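Local atomic coordinates of 3-Hydroxyacyl-CoA dehydrogenase (Ralstonia eutropha H16, PDB entry 4PZC), a protein that catalyses the NAD-dependent interconversion of (S)-3-hydroxybutyryl-CoA and acetoacetyl-CoA, as a 3-hydroxyacyl-CoA dehydrogenase. Residues H224-P228 with L229-D233. Residues are numbered along the deposited sequence; the frame is centred on the assembly and turned at random.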
loop_
_atom_site.group_PDB
_atom_site.type_symbol
_atom_site.label_atom_id
_atom_site.label_comp_id
_atom_site.label_asym_id
_atom_site.label_seq_id
_atom_site.Cartn_x
_atom_site.Cartn_y
_atom_site.Cartn_z
ATOM N N HIS A 224 -5.731 3.275 -0.584
ATOM C CA HIS A 224 -5.027 3.184 0.688
ATOM C C HIS A 224 -5.578 4.303 1.570
ATOM O O HIS A 224 -5.737 5.430 1.107
ATOM C CB HIS A 224 -3.530 3.437 0.524
ATOM C CG HIS A 224 -2.808 2.413 -0.287
ATOM N ND1 HIS A 224 -1.446 2.462 -0.493
ATOM C CD2 HIS A 224 -3.243 1.314 -0.939
ATOM C CE1 HIS A 224 -1.067 1.440 -1.236
ATOM N NE2 HIS A 224 -2.140 0.725 -1.517
ATOM N N PRO A 225 -5.815 4.018 2.852
ATOM C CA PRO A 225 -6.416 4.976 3.757
ATOM C C PRO A 225 -5.633 6.262 3.874
ATOM O O PRO A 225 -6.214 7.305 4.161
ATOM C CB PRO A 225 -6.353 4.263 5.104
ATOM C CG PRO A 225 -5.208 3.317 4.995
ATOM C CD PRO A 225 -5.239 2.867 3.567
ATOM N N ILE A 226 -4.316 6.171 3.702
ATOM C CA ILE A 226 -3.411 7.311 3.840
ATOM C C ILE A 226 -2.299 7.132 2.823
ATOM O O ILE A 226 -1.897 6.004 2.521
ATOM C CB ILE A 226 -2.805 7.371 5.261
ATOM C CG1 ILE A 226 -3.875 7.802 6.271
ATOM C CG2 ILE A 226 -1.631 8.337 5.327
ATOM C CD1 ILE A 226 -3.540 7.464 7.713
ATOM N N GLY A 227 -1.812 8.248 2.295
ATOM C CA GLY A 227 -0.699 8.230 1.374
ATOM C C GLY A 227 0.614 8.105 2.120
ATOM O O GLY A 227 0.732 8.586 3.251
ATOM N N PRO A 228 1.627 7.507 1.457
ATOM C CA PRO A 228 2.914 7.132 2.047
ATOM C C PRO A 228 3.721 8.307 2.557
ATOM O O PRO A 228 4.412 8.158 3.552
ATOM C CB PRO A 228 3.656 6.451 0.882
ATOM C CG PRO A 228 3.092 7.081 -0.344
ATOM C CD PRO A 228 1.642 7.348 -0.013
ATOM N N LEU A 229 3.655 9.465 1.909
ATOM C CA LEU A 229 4.440 10.598 2.411
ATOM C C LEU A 229 3.880 11.084 3.756
ATOM O O LEU A 229 4.612 11.184 4.763
ATOM C CB LEU A 229 4.502 11.731 1.387
ATOM C CG LEU A 229 5.131 11.351 0.040
ATOM C CD1 LEU A 229 5.132 12.548 -0.892
ATOM C CD2 LEU A 229 6.548 10.801 0.178
ATOM N N ALA A 230 2.577 11.333 3.766
ATOM C CA ALA A 230 1.841 11.582 5.012
ATOM C C ALA A 230 2.127 10.474 6.032
ATOM O O ALA A 230 2.388 10.730 7.219
ATOM C CB ALA A 230 0.336 11.633 4.733
ATOM N N LEU A 231 2.054 9.235 5.554
ATOM C CA LEU A 231 2.300 8.085 6.401
ATOM C C LEU A 231 3.680 8.163 7.020
ATOM O O LEU A 231 3.848 7.860 8.215
ATOM C CB LEU A 231 2.188 6.789 5.608
ATOM C CG LEU A 231 2.174 5.526 6.466
ATOM C CD1 LEU A 231 1.132 5.639 7.575
ATOM C CD2 LEU A 231 1.903 4.304 5.595
ATOM N N ALA A 232 4.657 8.571 6.206
ATOM C CA ALA A 232 6.028 8.643 6.657
ATOM C C ALA A 232 6.178 9.691 7.762
ATOM O O ALA A 232 6.943 9.492 8.714
ATOM C CB ALA A 232 6.939 8.950 5.502
ATOM N N ASP A 233 5.423 10.785 7.636
ATOM C CA ASP A 233 5.457 11.884 8.604
ATOM C C ASP A 233 4.968 11.451 9.983
ATOM O O ASP A 233 5.462 11.966 11.003
ATOM C CB ASP A 233 4.665 13.111 8.094
ATOM C CG ASP A 233 5.472 13.987 7.138
ATOM O OD1 ASP A 233 6.663 13.675 6.904
ATOM O OD2 ASP A 233 4.931 14.999 6.631
#
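G227 and P228 pass their carbonyls into the first turn of helix 228-235: L231 N donates to G227 O at 2.7 Å, and A232 N to P228 O, also at 2.7 Å. G227 is the N-cap and P228 the first helical residue, where no intrahelical acceptor waits for an N-H, so proline's lack of one costs the helix nothing. Ahead of the cap, I226 reaches over the opening turn with one branch. Its CG2, set anti to the backbone N while CG1 lies beside it (chi1 -72°), stands 3.9 Å from A230 CB and 4.1 Å from L231 CB, a small apolar patch over the bond to G227 O. The P228 ring and L229 turn away from this patch to pack on helix 189-205, at I197 for the proline and at A200 and F201 for the leucine. The amides of L229 and A230, which make no bond to G227 O, both donate to the carboxylate of D215 on helix 211-222, L229 N to OD1 and A230 N to OD2. Further along the helix D233 binds the backbone of V279 and Y280 and the hydroxyl of Y282, while before the cap the H224 ring stacks on that of H224 of the second subunit. This is a proline-started helix N-terminus in the all-helical C-terminal domain of the 3-hydroxyacyl-CoA dehydrogenase family, joining the dimer contact to the domain core.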